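Local coordinates for protein ZmpA Glycopeptidase (Clostridium perfringens, PDB 6XSX) that acts as a glycopeptidase of the M60 metalloprotease family, this chain being its catalytic module, and probably cleaves the polypeptide backbone of glycosylated proteins, at residues G52-S57 with Q174-F179; S57-T62 with G141-P146; L76-M81 with G118-S123. One frame throughout, in Å; residues are numbered along the deposited sequence.

Interaction 1 of 3, residues G52-S57 with Q174-F179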
loop_
_atom_site.group_PDB
_atom_site.type_symbol
_atom_site.label_atom_id
_atom_site.label_comp_id
_atom_site.label_asym_id
_atom_site.label_seq_id
_atom_site.Cartn_x
_atom_site.Cartn_y
_atom_site.Cartn_z
ATOM N N GLY A 52 4.961 -0.759 -27.223
ATOM C CA GLY A 52 6.281 -0.195 -27.463
ATOM C C GLY A 52 6.269 0.972 -28.455
ATOM O O GLY A 52 7.339 1.421 -28.880
ATOM N N TYR A 53 5.065 1.475 -28.789
ATOM C CA TYR A 53 4.927 2.554 -29.754
ATOM C C TYR A 53 4.607 3.890 -29.090
ATOM O O TYR A 53 3.768 3.967 -28.192
ATOM C CB TYR A 53 3.836 2.260 -30.785
ATOM C CG TYR A 53 4.171 1.125 -31.719
ATOM C CD1 TYR A 53 5.340 1.136 -32.473
ATOM C CD2 TYR A 53 3.321 0.038 -31.841
ATOM C CE1 TYR A 53 5.658 0.085 -33.324
ATOM C CE2 TYR A 53 3.623 -1.019 -32.688
ATOM C CZ TYR A 53 4.796 -0.998 -33.423
ATOM O OH TYR A 53 5.092 -2.034 -34.259
ATOM N N ALA A 54 5.267 4.935 -29.606
ATOM C CA ALA A 54 5.025 6.323 -29.250
ATOM C C ALA A 54 4.348 7.030 -30.418
ATOM O O ALA A 54 4.605 6.700 -31.573
ATOM C CB ALA A 54 6.323 7.010 -28.903
ATOM N N VAL A 55 3.504 8.014 -30.091
ATOM C CA VAL A 55 2.842 8.839 -31.088
ATOM C C VAL A 55 2.806 10.287 -30.598
ATOM O O VAL A 55 2.920 10.547 -29.398
ATOM C CB VAL A 55 1.420 8.316 -31.388
ATOM C CG1 VAL A 55 1.448 7.036 -32.217
ATOM C CG2 VAL A 55 0.617 8.108 -30.109
ATOM N N LYS A 56 2.644 11.207 -31.558
ATOM C CA LYS A 56 2.381 12.613 -31.320
ATOM C C LYS A 56 0.885 12.859 -31.482
ATOM O O LYS A 56 0.272 12.313 -32.397
ATOM C CB LYS A 56 3.108 13.465 -32.368
ATOM C CG LYS A 56 4.620 13.330 -32.379
ATOM C CD LYS A 56 5.289 14.120 -33.479
ATOM C CE LYS A 56 6.786 13.874 -33.501
ATOM N NZ LYS A 56 7.487 14.808 -34.413
ATOM N N SER A 57 0.315 13.711 -30.612
ATOM C CA SER A 57 -1.062 14.147 -30.779
ATOM C C SER A 57 -1.236 14.705 -32.190
ATOM O O SER A 57 -0.378 15.439 -32.666
ATOM C CB SER A 57 -1.465 15.151 -29.714
ATOM O OG SER A 57 -1.696 14.496 -28.459
ATOM N N GLN A 174 9.124 17.146 -30.068
ATOM C CA GLN A 174 7.693 16.881 -30.135
ATOM C C GLN A 174 7.387 15.446 -29.701
ATOM O O GLN A 174 6.215 15.118 -29.490
ATOM C CB GLN A 174 7.149 17.008 -31.563
ATOM C CG GLN A 174 7.026 18.426 -32.110
ATOM C CD GLN A 174 6.669 18.428 -33.584
ATOM O OE1 GLN A 174 6.844 17.437 -34.307
ATOM N NE2 GLN A 174 6.176 19.562 -34.062
ATOM N N LEU A 175 8.418 14.581 -29.656
ATOM C CA LEU A 175 8.262 13.196 -29.214
ATOM C C LEU A 175 8.031 13.149 -27.703
ATOM O O LEU A 175 8.512 14.018 -26.987
ATOM C CB LEU A 175 9.525 12.397 -29.560
ATOM C CG LEU A 175 9.702 12.009 -31.026
ATOM C CD1 LEU A 175 11.086 11.415 -31.244
ATOM C CD2 LEU A 175 8.637 11.013 -31.465
ATOM N N PRO A 176 7.342 12.118 -27.145
ATOM C CA PRO A 176 7.157 12.029 -25.694
ATOM C C PRO A 176 8.457 11.598 -25.008
ATOM O O PRO A 176 9.149 10.705 -25.491
ATOM C CB PRO A 176 6.100 10.924 -25.559
ATOM C CG PRO A 176 6.399 10.015 -26.725
ATOM C CD PRO A 176 6.769 10.962 -27.858
ATOM N N ASP A 177 8.780 12.252 -23.884
ATOM C CA ASP A 177 9.889 11.847 -23.032
ATOM C C ASP A 177 9.377 10.736 -22.112
ATOM O O ASP A 177 8.756 11.022 -21.089
ATOM C CB ASP A 177 10.446 13.045 -22.243
ATOM C CG ASP A 177 11.757 12.778 -21.505
ATOM O OD1 ASP A 177 12.214 11.609 -21.494
ATOM O OD2 ASP A 177 12.316 13.740 -20.930
ATOM N N VAL A 178 9.624 9.475 -22.484
ATOM C CA VAL A 178 8.960 8.364 -21.814
ATOM C C VAL A 178 9.844 7.120 -21.814
ATOM O O VAL A 178 10.457 6.808 -22.835
ATOM C CB VAL A 178 7.587 8.037 -22.442
ATOM C CG1 VAL A 178 7.688 7.699 -23.926
ATOM C CG2 VAL A 178 6.888 6.903 -21.710
ATOM N N PHE A 179 9.832 6.398 -20.677
ATOM C CA PHE A 179 10.354 5.042 -20.563
ATOM C C PHE A 179 9.419 4.207 -19.690
ATOM O O PHE A 179 9.029 4.649 -18.604
ATOM C CB PHE A 179 11.767 5.055 -19.970
ATOM C CG PHE A 179 12.332 3.691 -19.682
ATOM C CD1 PHE A 179 12.797 2.880 -20.711
ATOM C CD2 PHE A 179 12.391 3.208 -18.385
ATOM C CE1 PHE A 179 13.306 1.615 -20.443
ATOM C CE2 PHE A 179 12.892 1.942 -18.116
ATOM C CZ PHE A 179 13.360 1.152 -19.145
#

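Interaction 2 of 3, residues S57-T62 with G141-P146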
loop_
_atom_site.group_PDB
_atom_site.type_symbol
_atom_site.label_atom_id
_atom_site.label_comp_id
_atom_site.label_asym_id
_atom_site.label_seq_id
_atom_site.Cartn_x
_atom_site.Cartn_y
_atom_site.Cartn_z
ATOM N N SER A 57 0.315 13.711 -30.612
ATOM C CA SER A 57 -1.062 14.147 -30.779
ATOM C C SER A 57 -1.236 14.705 -32.190
ATOM O O SER A 57 -0.378 15.439 -32.666
ATOM C CB SER A 57 -1.465 15.151 -29.714
ATOM O OG SER A 57 -1.696 14.496 -28.459
ATOM N N GLY A 58 -2.340 14.340 -32.855
ATOM C CA GLY A 58 -2.633 14.893 -34.168
ATOM C C GLY A 58 -1.990 14.115 -35.316
ATOM O O GLY A 58 -2.237 14.429 -36.480
ATOM N N GLN A 59 -1.159 13.108 -35.010
ATOM C CA GLN A 59 -0.632 12.284 -36.090
ATOM C C GLN A 59 -1.653 11.208 -36.457
ATOM O O GLN A 59 -2.539 10.876 -35.671
ATOM C CB GLN A 59 0.772 11.742 -35.789
ATOM C CG GLN A 59 0.822 10.460 -34.969
ATOM C CD GLN A 59 2.183 9.793 -35.012
ATOM O OE1 GLN A 59 3.089 10.105 -34.237
ATOM N NE2 GLN A 59 2.337 8.837 -35.917
ATOM N N VAL A 60 -1.503 10.685 -37.674
ATOM C CA VAL A 60 -2.296 9.577 -38.173
ATOM C C VAL A 60 -1.494 8.298 -37.970
ATOM O O VAL A 60 -0.286 8.275 -38.196
ATOM C CB VAL A 60 -2.634 9.780 -39.664
ATOM C CG1 VAL A 60 -3.286 8.546 -40.280
ATOM C CG2 VAL A 60 -3.475 11.030 -39.893
ATOM N N ILE A 61 -2.183 7.249 -37.517
ATOM C CA ILE A 61 -1.640 5.900 -37.507
ATOM C C ILE A 61 -2.676 5.007 -38.180
ATOM O O ILE A 61 -3.848 5.385 -38.263
ATOM C CB ILE A 61 -1.325 5.428 -36.070
ATOM C CG1 ILE A 61 -2.553 5.462 -35.153
ATOM C CG2 ILE A 61 -0.155 6.213 -35.488
ATOM C CD1 ILE A 61 -2.426 4.602 -33.904
ATOM N N THR A 62 -2.226 3.852 -38.681
ATOM C CA THR A 62 -3.125 2.894 -39.304
ATOM C C THR A 62 -3.026 1.575 -38.546
ATOM O O THR A 62 -1.936 1.032 -38.382
ATOM C CB THR A 62 -2.854 2.735 -40.808
ATOM O OG1 THR A 62 -2.878 4.037 -41.391
ATOM C CG2 THR A 62 -3.879 1.854 -41.490
ATOM N N GLY A 141 3.010 3.392 -38.563
ATOM C CA GLY A 141 3.221 4.832 -38.593
ATOM C C GLY A 141 3.678 5.397 -37.248
ATOM O O GLY A 141 3.801 6.615 -37.097
ATOM N N ALA A 142 3.935 4.511 -36.274
ATOM C CA ALA A 142 4.320 4.959 -34.945
ATOM C C ALA A 142 5.831 4.805 -34.760
ATOM O O ALA A 142 6.492 4.167 -35.568
ATOM C CB ALA A 142 3.524 4.230 -33.885
ATOM N N ILE A 143 6.361 5.382 -33.676
ATOM C CA ILE A 143 7.789 5.368 -33.384
ATOM C C ILE A 143 8.003 4.464 -32.173
ATOM O O ILE A 143 7.205 4.502 -31.246
ATOM C CB ILE A 143 8.272 6.805 -33.072
ATOM C CG1 ILE A 143 7.797 7.824 -34.114
ATOM C CG2 ILE A 143 9.780 6.861 -32.874
ATOM C CD1 ILE A 143 6.370 8.317 -33.898
ATOM N N ASN A 144 9.101 3.698 -32.160
ATOM C CA ASN A 144 9.468 2.894 -31.002
ATOM C C ASN A 144 9.992 3.790 -29.886
ATOM O O ASN A 144 10.846 4.639 -30.126
ATOM C CB ASN A 144 10.525 1.845 -31.341
ATOM C CG ASN A 144 10.038 0.866 -32.385
ATOM O OD1 ASN A 144 9.469 -0.166 -32.049
ATOM N ND2 ASN A 144 10.223 1.204 -33.651
ATOM N N TYR A 145 9.459 3.608 -28.672
ATOM C CA TYR A 145 9.992 4.284 -27.498
ATOM C C TYR A 145 10.620 3.225 -26.597
ATOM O O TYR A 145 10.233 2.064 -26.671
ATOM C CB TYR A 145 8.906 5.094 -26.774
ATOM C CG TYR A 145 7.979 4.279 -25.907
ATOM C CD1 TYR A 145 6.851 3.688 -26.453
ATOM C CD2 TYR A 145 8.214 4.098 -24.548
ATOM C CE1 TYR A 145 5.989 2.922 -25.684
ATOM C CE2 TYR A 145 7.371 3.313 -23.767
ATOM C CZ TYR A 145 6.252 2.725 -24.340
ATOM O OH TYR A 145 5.371 1.975 -23.614
ATOM N N PRO A 146 11.584 3.568 -25.712
ATOM C CA PRO A 146 12.262 2.556 -24.897
ATOM C C PRO A 146 11.403 2.007 -23.761
ATOM O O PRO A 146 10.734 2.747 -23.036
ATOM C CB PRO A 146 13.493 3.269 -24.335
ATOM C CG PRO A 146 13.115 4.745 -24.366
ATOM C CD PRO A 146 12.109 4.918 -25.491
#

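Interaction 3 of 3, residues L76-M81 with G118-S123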
loop_
_atom_site.group_PDB
_atom_site.type_symbol
_atom_site.label_atom_id
_atom_site.label_comp_id
_atom_site.label_asym_id
_atom_site.label_seq_id
_atom_site.Cartn_x
_atom_site.Cartn_y
_atom_site.Cartn_z
ATOM N N LEU A 76 -7.281 0.298 -28.304
ATOM C CA LEU A 76 -6.008 0.956 -28.078
ATOM C C LEU A 76 -6.204 1.983 -26.966
ATOM O O LEU A 76 -7.274 2.599 -26.868
ATOM C CB LEU A 76 -5.618 1.658 -29.381
ATOM C CG LEU A 76 -4.166 1.526 -29.823
ATOM C CD1 LEU A 76 -3.755 0.061 -29.923
ATOM C CD2 LEU A 76 -3.975 2.218 -31.169
ATOM N N VAL A 77 -5.172 2.122 -26.120
ATOM C CA VAL A 77 -5.103 3.198 -25.148
ATOM C C VAL A 77 -3.952 4.115 -25.556
ATOM O O VAL A 77 -2.815 3.659 -25.695
ATOM C CB VAL A 77 -4.943 2.662 -23.708
ATOM C CG1 VAL A 77 -4.791 3.790 -22.688
ATOM C CG2 VAL A 77 -6.099 1.738 -23.313
ATOM N N PHE A 78 -4.282 5.391 -25.808
ATOM C CA PHE A 78 -3.294 6.453 -25.897
ATOM C C PHE A 78 -3.130 7.054 -24.504
ATOM O O PHE A 78 -4.122 7.391 -23.851
ATOM C CB PHE A 78 -3.709 7.524 -26.911
ATOM C CG PHE A 78 -2.945 8.830 -26.835
ATOM C CD1 PHE A 78 -1.607 8.906 -27.192
ATOM C CD2 PHE A 78 -3.572 9.999 -26.416
ATOM C CE1 PHE A 78 -0.906 10.103 -27.114
ATOM C CE2 PHE A 78 -2.870 11.195 -26.335
ATOM C CZ PHE A 78 -1.538 11.251 -26.689
ATOM N N LYS A 79 -1.873 7.173 -24.065
ATOM C CA LYS A 79 -1.573 7.771 -22.779
ATOM C C LYS A 79 -0.622 8.945 -23.001
ATOM O O LYS A 79 0.528 8.744 -23.390
ATOM C CB LYS A 79 -1.036 6.699 -21.817
ATOM C CG LYS A 79 -0.812 7.143 -20.365
ATOM C CD LYS A 79 0.600 7.643 -20.121
ATOM C CE LYS A 79 0.907 8.004 -18.685
ATOM N NZ LYS A 79 0.333 9.319 -18.307
ATOM N N GLN A 80 -1.135 10.159 -22.766
ATOM C CA GLN A 80 -0.356 11.386 -22.787
ATOM C C GLN A 80 0.538 11.418 -21.549
ATOM O O GLN A 80 0.093 11.070 -20.453
ATOM C CB GLN A 80 -1.302 12.588 -22.807
ATOM C CG GLN A 80 -0.683 13.892 -22.306
ATOM C CD GLN A 80 0.305 14.513 -23.265
ATOM O OE1 GLN A 80 -0.021 14.806 -24.421
ATOM N NE2 GLN A 80 1.524 14.738 -22.785
ATOM N N MET A 81 1.798 11.831 -21.733
ATOM C CA MET A 81 2.771 11.885 -20.643
ATOM C C MET A 81 2.493 13.055 -19.701
ATOM O O MET A 81 2.108 14.136 -20.153
ATOM C CB MET A 81 4.207 12.017 -21.178
ATOM C CG MET A 81 4.768 10.714 -21.726
ATOM S SD MET A 81 4.624 9.382 -20.506
ATOM C CE MET A 81 5.974 9.788 -19.402
ATOM N N GLY A 118 2.531 10.818 -26.476
ATOM C CA GLY A 118 2.579 9.738 -25.504
ATOM C C GLY A 118 2.725 8.382 -26.186
ATOM O O GLY A 118 3.303 8.294 -27.265
ATOM N N VAL A 119 2.190 7.339 -25.540
ATOM C CA VAL A 119 2.450 5.960 -25.918
ATOM C C VAL A 119 1.120 5.215 -26.079
ATOM O O VAL A 119 0.067 5.697 -25.649
ATOM C CB VAL A 119 3.360 5.267 -24.882
ATOM C CG1 VAL A 119 4.705 5.966 -24.727
ATOM C CG2 VAL A 119 2.667 5.113 -23.538
ATOM N N LEU A 120 1.196 4.031 -26.709
ATOM C CA LEU A 120 0.046 3.174 -26.948
ATOM C C LEU A 120 0.199 1.904 -26.125
ATOM O O LEU A 120 1.275 1.302 -26.105
ATOM C CB LEU A 120 -0.087 2.813 -28.439
ATOM C CG LEU A 120 -0.138 3.970 -29.442
ATOM C CD1 LEU A 120 -0.213 3.429 -30.860
ATOM C CD2 LEU A 120 -1.319 4.897 -29.181
ATOM N N TYR A 121 -0.908 1.531 -25.466
ATOM C CA TYR A 121 -1.106 0.224 -24.868
ATOM C C TYR A 121 -2.353 -0.420 -25.475
ATOM O O TYR A 121 -3.182 0.262 -26.083
ATOM C CB TYR A 121 -1.294 0.356 -23.356
ATOM C CG TYR A 121 -0.283 1.228 -22.646
ATOM C CD1 TYR A 121 1.058 0.879 -22.595
ATOM C CD2 TYR A 121 -0.675 2.402 -22.015
ATOM C CE1 TYR A 121 1.989 1.673 -21.943
ATOM C CE2 TYR A 121 0.239 3.206 -21.348
ATOM C CZ TYR A 121 1.572 2.833 -21.308
ATOM O OH TYR A 121 2.474 3.629 -20.666
ATOM N N THR A 122 -2.479 -1.740 -25.300
ATOM C CA THR A 122 -3.695 -2.433 -25.687
ATOM C C THR A 122 -4.503 -2.760 -24.438
ATOM O O THR A 122 -3.953 -2.990 -23.355
ATOM C CB THR A 122 -3.424 -3.706 -26.506
ATOM O OG1 THR A 122 -2.774 -4.676 -25.686
ATOM C CG2 THR A 122 -2.566 -3.457 -27.727
ATOM N N SER A 123 -5.823 -2.764 -24.633
ATOM C CA SER A 123 -6.779 -3.238 -23.653
ATOM C C SER A 123 -7.707 -4.206 -24.375
ATOM O O SER A 123 -8.257 -3.852 -25.422
ATOM C CB SER A 123 -7.543 -2.083 -23.073
ATOM O OG SER A 123 -8.595 -2.558 -22.253
#

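Interaction 1 of 3, residues G52-S57 with Q174-F179
The ammonium group of Lys-56 is held by two groups of the same loop: NZ donates a hydrogen bond to Gln-174 OE1 at 2.7 Å and forms a salt bridge with Asp-172 OD2. It sits at the end of strand 49-56, an inner strand of the large mixed sheet of the M60 peptidase module, where the loop that leads from helix 155-171 to strand 179-182 passes over the sheet. The lysine is extended beyond CG, and with CG beside the backbone N (chi1 -61°) its chain reaches across to the loop and meets the Gln-174 side chain at about a right angle. NZ lies in the plane of the Gln-174 carbonyl, with a C=O...NZ angle of 146°. Asp-172 also accepts a hydrogen bond from the Gln-174 backbone N through OD1, and one carboxylate thus steadies both partners. The nearby carboxylate and amide oxygen would probably stabilise the charged form of the lysine.

The methylenes of Lys-56 add apolar contact to the polar one. CE rests 3.7 Å from Gln-174 CB and, at 4.0 Å, touches CD2 of Leu-175, a side chain that also packs on Tyr-165 and Leu-168 of helix 155-171. Further back along the strand Val-55 turns the opposite way, onto Leu-120 of strand 117-123, while Ala-54 faces the loop. There the small methyl receives the proline ring: Pro-176 CG stands 3.7 Å from Ala-54 CB, and Pro-176 CD is 4.1 Å from that same CB.

Interaction 2 of 3, residues S57-T62 with G141-P146
Gly-141 meets Gln-59 through its backbone carbonyl, where Gln-59 NE2 donates a hydrogen bond to Gly-141 O at 2.9 Å. The bond is bent (N-H...O angle 132°). The oxygen lies close to the plane of the glutamine amide, but NE2 approaches from above the Gly-141 carbonyl plane. With CG between backbone N and carbonyl carbon (chi1 85°), the glutamine then extends to Gly-141. This glycine belongs to the short link between strand 136-140, in the smaller antiparallel sheet, and strand 143-149, in the large mixed one; Gln-59 lies in the turn between strands 49-56 and 60-66.

Ala-142 follows, its CB loosely against Ile-61 CG2 at 4.5 Å. Both side chains also touch Val-55, which joins them to the hydrophobic layer between the sheets. At Ile-143 the tip of the longer branch swings back, and CD1 comes to 3.8 Å from Gln-59 OE1, the two side chains crossing aslant. That oxygen has its own donor in the backbone N of Lys-56.

Gln-59 thus uses both ends of its amide on main-chain groups: OE1 on the end of strand 49-56, within its own turn, NE2 across on the 141-142 link. The two bonds probably fix its rotation.

Interaction 3 of 3, residues L76-M81 with G118-S123
Tyr-121 and Lys-79 lie side by side on one face of the sheet, the lysine CB 3.7 Å from ring atom CE2 of the tyrosine, and Val-77 CG1 lies at the edge of the same ring. With CG beside the backbone N (chi1 -48°), the Tyr-121 ring runs back along its own strand, its CE2 side bordering Lys-79. Its hydroxyl goes on to Asp-180. Beyond CB the lysine bends away at chi2 and brings NZ to Gln-80 O, with Asn-86 O as a second acceptor. The other branch of Val-77, CG2, meets Ser-123 CB.

The opposite face carries Leu-76, Phe-78, Leu-120 and Thr-122. Leu-120 is the bump here: its CD1 touches Leu-76 CD2 at 4.0 Å, while its CD2 reaches Phe-78 CB at 4.2 Å, so the branched end sits in the notch between the two side chains, one methyl toward each. The phenylalanine lies beside Gly-118, which has no side chain, and presents its rim to the backbone there, with CE1 3.6 Å from Gly-118 N. Ile-61 and Val-63 of strand 60-66 cover Leu-76, whereas Val-55 packs on both Phe-78 and Leu-120.

Beneath these side chains the backbones pair closely. Val-77 and Tyr-121 exchange two hydrogen bonds, as do Lys-79 and Val-119; the shortest, Val-77 N to Tyr-121 O, is 2.7 Å and nearly straight. Lys-79 O also receives Gly-118 CA at 3.1 Å in a CA-H...O contact. Alternating hydrogen-bonded and non-hydrogen-bonded pairs, with side chains sorted to two buried faces, mark an antiparallel strand pair inside a twisted sheet, here one whose leucine and phenylalanine face packs against a second, smaller antiparallel sheet.

From the N terminus, strand 49-56 enters the large sheet and turns at Ser-57, the residue common to interactions 1 and 2, into strand 60-66 of the smaller sheet. The chain then returns to the large sheet in strand 75-80, and interaction 3 closes the first and innermost loop when strand 117-123 pairs with it. Interaction 2 closes a wider loop at 141-146, where the chain crosses between sheets again, and interaction 1 encloses both when 174-179 arrives after helix 155-171. All three are nested and none cross. Strand 49-56 runs between strands 117-123 and 143-149, linking them through Val-55 N to Gly-118 O and Ala-54 N to Ile-143 O.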